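Local coordinates for protein C2 toxin component I (PDB 2J3V) that probably transfers ADP-ribose from NAD to actin, as the enzymatic component of the binary C2 toxin of Clostridium botulinum, at residues K289-T294 and L367-G372; F312-K317 and K360-F365. The protein carries 1 engineered substitution. All blocks are in the same frame, centred on the assembly; numbering follows the deposited sequence.

Contact 1 (K289-T294 and L367-G372); sequences KPIPQT and LRLSEG
Glu371 and Gly372 close over Ile291 and Pro292 where the chain runs into strand 295-301 and out of the end of strand 363-369. The pairing is antiparallel in sense but splayed. Its backbone tie is a nearly straight hydrogen bond (175° at the hydrogen) from Gly372 N to Ile291 O, 2.8 Å long. The same oxygen also receives a CA-H contact from Glu371 CA, so two donors converge on it.

The side chain of Glu371 illustrates how an acidic side chain can lie along a backbone. CG stands anti to the backbone N (chi1 -174°) and the chain stays extended beyond it. CB comes within 4.1 Å of Pro292 O, and CG makes the nearest approach at 3.3 Å. The carboxylate passes alongside the same carbonyl oxygen, with OE1 at 3.5 Å and CD equally near.

Thr294 divides its two branches. OG1 accepts a weak hydrogen bond of 3.4 Å from Glu371 N, while CG2 lies 3.9 Å from CG of Arg368. The guanidinium of that arginine is turned to other partners, chiefly a salt bridge with Glu218. On the side turned to strand 389-392, Ile291 CG2 meets Leu369 CB at 4.2 Å; both residues are buried, and their apolar side chains both reach Ile390.

One short backbone bond thus prolongs the antiparallel pairing past the last regular strand residue, with a buried Ile-Leu pair beside it. The approach of OE1 to a carbonyl oxygen would be mildly unfavourable for an ionised carboxylate, a cost that the acidic crystal medium, pH 3.0, may have reduced.

Contact 2 (F312-K317 and K360-F365); sequences FSFDKK and KSRFIF
The loop entering the hairpin of strands 315-318 and 321-324 is held against the start of strand 363-369 by an arginine and three phenylalanines. Arg362 brings its guanidinium, through a bend at chi3 (92°), flat against the loop: Phe312 O sits 3.1 Å above the plane, over its centre, where the N-H groups do not point at it, so no hydrogen bond forms, and Ser313 CB lies 3.3 Å from NH1. NH1 gives a hydrogen bond of 2.7 Å to a water, in the guanidinium plane. That water also accepts from Phe314 N and donates to Asp315 OD2, so it relays the arginine to the acid although NH1 and OD2 are 4.6 Å apart. Asp315 OD1 is held separately by Thr417.

On the apolar side, Phe363 CZ touches Phe312 CD1 at 3.8 Å and its CE2 meets the edge of the Phe314 ring at 3.6 Å. Phe312 CE1 in turn lies over the face of Phe314, and Phe306 and Phe332 extend the cluster around Phe363. Ser313 OG accepts from Asp315 N at 2.9 Å, closing an ST turn just before the strand, in a loop that leads into a beta-hairpin and lends its phenylalanines to an aromatic cluster.

How the contacts relate
Contact 1 and contact 2 grip the two ends of one strand, 363-369, with centres 29 Å apart, each about 17 Å from the centre of the chain. Residues 360-365 lead into it and 367-372 leave it, with no other touch between the contacts. Along the sequence, 312-317 and 360-365 both fall between the segments of contact 1. Strand 295-301, entered from 289-294, runs antiparallel beside the shared strand and meets both contacts, by backbone hydrogen bonds of Leu295 with Leu369 and of Val301 with Phe363. In related ADP-ribosyltransferases NAD binds in a cleft of this domain. A glycerol about 4 Å from the Thr294 side chain, probably from the crystallisation liquor, does not tie contact 1 to that cleft.

Contact 1 (K289-T294 and L367-G372)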
loop_
_atom_site.group_PDB
_atom_site.type_symbol
_atom_site.label_atom_id
_atom_site.label_comp_id
_atom_site.label_asym_id
_atom_site.label_seq_id
_atom_site.Cartn_x
_atom_site.Cartn_y
_atom_site.Cartn_z
ATOM N N LYS A 289 21.959 7.325 13.167
ATOM C CA LYS A 289 20.618 7.169 13.692
ATOM C C LYS A 289 19.747 6.360 12.725
ATOM O O LYS A 289 18.969 6.921 11.955
ATOM C CB LYS A 289 20.079 8.555 13.945
ATOM C CG LYS A 289 18.943 8.570 14.850
ATOM C CD LYS A 289 18.879 9.865 15.643
ATOM C CE LYS A 289 17.669 9.708 16.526
ATOM N NZ LYS A 289 17.200 10.934 17.104
ATOM N N PRO A 290 19.865 5.043 12.783
ATOM C CA PRO A 290 19.158 4.179 11.835
ATOM C C PRO A 290 17.652 4.299 11.988
ATOM O O PRO A 290 17.179 4.817 12.988
ATOM C CB PRO A 290 19.623 2.781 12.222
ATOM C CG PRO A 290 21.000 2.978 12.951
ATOM C CD PRO A 290 20.753 4.259 13.694
ATOM N N ILE A 291 16.916 3.869 10.981
ATOM C CA ILE A 291 15.481 4.138 10.946
ATOM C C ILE A 291 14.893 3.535 12.271
ATOM O O ILE A 291 15.172 2.385 12.585
ATOM C CB ILE A 291 14.880 3.478 9.690
ATOM C CG1 ILE A 291 15.395 4.133 8.404
ATOM C CG2 ILE A 291 13.357 3.502 9.732
ATOM C CD1 ILE A 291 14.967 5.533 8.146
ATOM N N PRO A 292 14.205 4.324 13.088
ATOM C CA PRO A 292 13.854 3.888 14.462
ATOM C C PRO A 292 12.607 3.009 14.627
ATOM O O PRO A 292 12.485 2.301 15.653
ATOM C CB PRO A 292 13.651 5.223 15.215
ATOM C CG PRO A 292 13.245 6.197 14.136
ATOM C CD PRO A 292 13.867 5.734 12.862
ATOM N N GLN A 293 11.702 3.086 13.655
ATOM C CA GLN A 293 10.549 2.181 13.586
ATOM C C GLN A 293 10.225 1.872 12.137
ATOM O O GLN A 293 10.732 2.484 11.215
ATOM C CB GLN A 293 9.332 2.815 14.232
ATOM C CG GLN A 293 8.812 4.042 13.435
ATOM C CD GLN A 293 7.847 4.906 14.218
ATOM O OE1 GLN A 293 7.856 6.095 14.083
ATOM N NE2 GLN A 293 7.023 4.301 15.021
ATOM N N THR A 294 9.358 0.917 11.939
ATOM C CA THR A 294 9.011 0.495 10.623
ATOM C C THR A 294 8.070 1.510 9.962
ATOM O O THR A 294 7.053 1.877 10.528
ATOM C CB THR A 294 8.416 -0.894 10.734
ATOM O OG1 THR A 294 9.481 -1.797 11.079
ATOM C CG2 THR A 294 7.832 -1.415 9.393
ATOM N N LEU A 367 8.322 1.413 -0.358
ATOM C CA LEU A 367 9.410 0.696 0.319
ATOM C C LEU A 367 9.129 0.613 1.809
ATOM O O LEU A 367 8.938 1.639 2.465
ATOM C CB LEU A 367 10.754 1.424 0.111
ATOM C CG LEU A 367 11.109 1.773 -1.335
ATOM C CD1 LEU A 367 12.451 2.560 -1.462
ATOM C CD2 LEU A 367 11.191 0.459 -2.100
ATOM N N ARG A 368 9.074 -0.598 2.348
ATOM C CA ARG A 368 9.045 -0.778 3.803
ATOM C C ARG A 368 10.443 -0.535 4.307
ATOM O O ARG A 368 11.347 -1.249 3.950
ATOM C CB ARG A 368 8.576 -2.172 4.182
ATOM C CG ARG A 368 8.528 -2.430 5.704
ATOM C CD ARG A 368 8.038 -3.832 6.035
ATOM N NE ARG A 368 6.734 -4.067 5.437
ATOM C CZ ARG A 368 6.350 -5.175 4.800
ATOM N NH1 ARG A 368 7.136 -6.232 4.707
ATOM N NH2 ARG A 368 5.125 -5.236 4.281
ATOM N N LEU A 369 10.623 0.520 5.101
ATOM C CA LEU A 369 11.878 0.752 5.786
ATOM C C LEU A 369 11.779 0.142 7.192
ATOM O O LEU A 369 11.053 0.616 8.007
ATOM C CB LEU A 369 12.176 2.257 5.851
ATOM C CG LEU A 369 12.254 3.003 4.501
ATOM C CD1 LEU A 369 12.710 4.408 4.727
ATOM C CD2 LEU A 369 13.165 2.300 3.473
ATOM N N SER A 370 12.534 -0.897 7.469
ATOM C CA SER A 370 12.397 -1.604 8.738
ATOM C C SER A 370 13.216 -0.964 9.822
ATOM O O SER A 370 14.262 -0.365 9.551
ATOM C CB SER A 370 12.778 -3.074 8.543
ATOM O OG SER A 370 11.892 -3.690 7.616
ATOM N N GLU A 371 12.795 -1.129 11.064
ATOM C CA GLU A 371 13.617 -0.665 12.186
ATOM C C GLU A 371 15.073 -1.141 12.045
ATOM O O GLU A 371 15.335 -2.316 11.880
ATOM C CB GLU A 371 13.076 -1.139 13.520
ATOM C CG GLU A 371 13.852 -0.538 14.679
ATOM C CD GLU A 371 13.435 -1.040 16.072
ATOM O OE1 GLU A 371 12.203 -1.168 16.331
ATOM O OE2 GLU A 371 14.391 -1.312 16.878
ATOM N N GLY A 372 16.007 -0.221 12.139
ATOM C CA GLY A 372 17.405 -0.542 12.073
ATOM C C GLY A 372 18.035 -0.338 10.702
ATOM O O GLY A 372 19.278 -0.392 10.555
#

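Contact 2 (F312-K317 and K360-F365)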
loop_
_atom_site.group_PDB
_atom_site.type_symbol
_atom_site.label_atom_id
_atom_site.label_comp_id
_atom_site.label_asym_id
_atom_site.label_seq_id
_atom_site.Cartn_x
_atom_site.Cartn_y
_atom_site.Cartn_z
ATOM N N PHE A 312 8.174 3.940 -21.213
ATOM C CA PHE A 312 7.251 2.804 -21.188
ATOM C C PHE A 312 5.906 3.243 -20.634
ATOM O O PHE A 312 5.850 3.967 -19.649
ATOM C CB PHE A 312 7.825 1.639 -20.357
ATOM C CG PHE A 312 6.926 0.434 -20.341
ATOM C CD1 PHE A 312 5.897 0.339 -19.427
ATOM C CD2 PHE A 312 7.081 -0.575 -21.274
ATOM C CE1 PHE A 312 5.049 -0.745 -19.460
ATOM C CE2 PHE A 312 6.268 -1.649 -21.287
ATOM C CZ PHE A 312 5.253 -1.754 -20.380
ATOM N N SER A 313 4.824 2.818 -21.254
ATOM C CA SER A 313 3.520 3.246 -20.793
ATOM C C SER A 313 2.544 2.082 -20.675
ATOM O O SER A 313 2.552 1.142 -21.473
ATOM C CB SER A 313 2.933 4.300 -21.741
ATOM O OG SER A 313 1.546 4.295 -21.592
ATOM N N PHE A 314 1.693 2.166 -19.671
ATOM C CA PHE A 314 0.689 1.143 -19.404
ATOM C C PHE A 314 -0.647 1.579 -19.977
ATOM O O PHE A 314 -1.654 0.965 -19.689
ATOM C CB PHE A 314 0.551 0.925 -17.892
ATOM C CG PHE A 314 1.664 0.123 -17.281
ATOM C CD1 PHE A 314 1.771 -1.256 -17.520
ATOM C CD2 PHE A 314 2.540 0.703 -16.436
ATOM C CE1 PHE A 314 2.751 -1.980 -16.951
ATOM C CE2 PHE A 314 3.543 -0.040 -15.844
ATOM C CZ PHE A 314 3.656 -1.360 -16.102
ATOM N N ASP A 315 -0.675 2.641 -20.773
ATOM C CA ASP A 315 -1.955 3.159 -21.312
ATOM C C ASP A 315 -2.071 2.986 -22.828
ATOM O O ASP A 315 -1.079 3.178 -23.553
ATOM C CB ASP A 315 -2.093 4.652 -20.990
ATOM C CG ASP A 315 -2.414 4.900 -19.546
ATOM O OD1 ASP A 315 -3.436 4.390 -19.073
ATOM O OD2 ASP A 315 -1.685 5.549 -18.813
ATOM N N LYS A 316 -3.279 2.682 -23.285
ATOM C CA LYS A 316 -3.554 2.478 -24.702
ATOM C C LYS A 316 -4.896 3.159 -25.053
ATOM O O LYS A 316 -5.705 3.431 -24.171
ATOM C CB LYS A 316 -3.595 0.972 -25.054
ATOM C CG LYS A 316 -5.009 0.419 -25.173
ATOM C CD LYS A 316 -5.114 -1.139 -25.274
ATOM C CE LYS A 316 -5.986 -1.744 -24.155
ATOM N NZ LYS A 316 -7.248 -2.468 -24.565
ATOM N N LYS A 317 -5.122 3.392 -26.334
ATOM C CA LYS A 317 -6.368 4.019 -26.857
ATOM C C LYS A 317 -7.426 3.042 -27.415
ATOM O O LYS A 317 -7.151 2.306 -28.363
ATOM C CB LYS A 317 -5.980 5.035 -27.935
ATOM C CG LYS A 317 -5.403 6.348 -27.337
ATOM C CD LYS A 317 -5.079 7.458 -28.385
ATOM C CE LYS A 317 -6.108 8.619 -28.432
ATOM N NZ LYS A 317 -5.451 9.950 -28.590
ATOM N N LYS A 360 4.665 12.120 -13.141
ATOM C CA LYS A 360 4.634 11.256 -14.330
ATOM C C LYS A 360 5.549 10.034 -14.298
ATOM O O LYS A 360 5.465 9.218 -15.200
ATOM C CB LYS A 360 4.837 12.072 -15.627
ATOM C CG LYS A 360 3.824 13.221 -15.693
ATOM C CD LYS A 360 3.990 14.123 -16.918
ATOM C CE LYS A 360 3.660 15.590 -16.578
ATOM N NZ LYS A 360 2.834 16.226 -17.677
ATOM N N SER A 361 6.383 9.879 -13.278
ATOM C CA SER A 361 7.167 8.649 -13.131
ATOM C C SER A 361 6.229 7.544 -12.628
ATOM O O SER A 361 5.755 7.604 -11.485
ATOM C CB SER A 361 8.303 8.878 -12.167
ATOM O OG SER A 361 9.226 9.819 -12.695
ATOM N N ARG A 362 5.960 6.525 -13.446
ATOM C CA ARG A 362 4.821 5.666 -13.138
ATOM C C ARG A 362 5.110 4.379 -12.360
ATOM O O ARG A 362 4.194 3.619 -12.061
ATOM C CB ARG A 362 3.984 5.409 -14.365
ATOM C CG ARG A 362 4.585 4.596 -15.327
ATOM C CD ARG A 362 3.894 4.781 -16.666
ATOM N NE ARG A 362 4.570 5.802 -17.418
ATOM C CZ ARG A 362 4.074 6.396 -18.472
ATOM N NH1 ARG A 362 2.896 6.064 -18.899
ATOM N NH2 ARG A 362 4.773 7.314 -19.086
ATOM N N PHE A 363 6.373 4.177 -12.014
ATOM C CA PHE A 363 6.759 3.030 -11.241
ATOM C C PHE A 363 7.008 3.489 -9.773
ATOM O O PHE A 363 8.055 4.064 -9.421
ATOM C CB PHE A 363 7.949 2.324 -11.880
ATOM C CG PHE A 363 7.673 1.830 -13.273
ATOM C CD1 PHE A 363 7.887 2.662 -14.389
ATOM C CD2 PHE A 363 7.255 0.519 -13.487
ATOM C CE1 PHE A 363 7.648 2.211 -15.663
ATOM C CE2 PHE A 363 7.021 0.052 -14.775
ATOM C CZ PHE A 363 7.199 0.907 -15.875
ATOM N N ILE A 364 5.985 3.276 -8.952
ATOM C CA ILE A 364 6.011 3.796 -7.588
ATOM C C ILE A 364 6.499 2.728 -6.618
ATOM O O ILE A 364 5.726 1.886 -6.236
ATOM C CB ILE A 364 4.589 4.268 -7.135
ATOM C CG1 ILE A 364 3.913 5.159 -8.209
ATOM C CG2 ILE A 364 4.678 5.049 -5.838
ATOM C CD1 ILE A 364 2.339 5.151 -8.146
ATOM N N PHE A 365 7.758 2.787 -6.202
ATOM C CA PHE A 365 8.243 1.969 -5.060
ATOM C C PHE A 365 7.729 2.440 -3.711
ATOM O O PHE A 365 7.992 3.567 -3.277
ATOM C CB PHE A 365 9.759 1.856 -5.030
ATOM C CG PHE A 365 10.310 0.931 -6.089
ATOM C CD1 PHE A 365 10.350 -0.420 -5.895
ATOM C CD2 PHE A 365 10.848 1.442 -7.263
ATOM C CE1 PHE A 365 10.861 -1.271 -6.867
ATOM C CE2 PHE A 365 11.333 0.594 -8.249
ATOM C CZ PHE A 365 11.343 -0.771 -8.041
HETATM O O HOH W 1 0.794 4.578 -18.169
#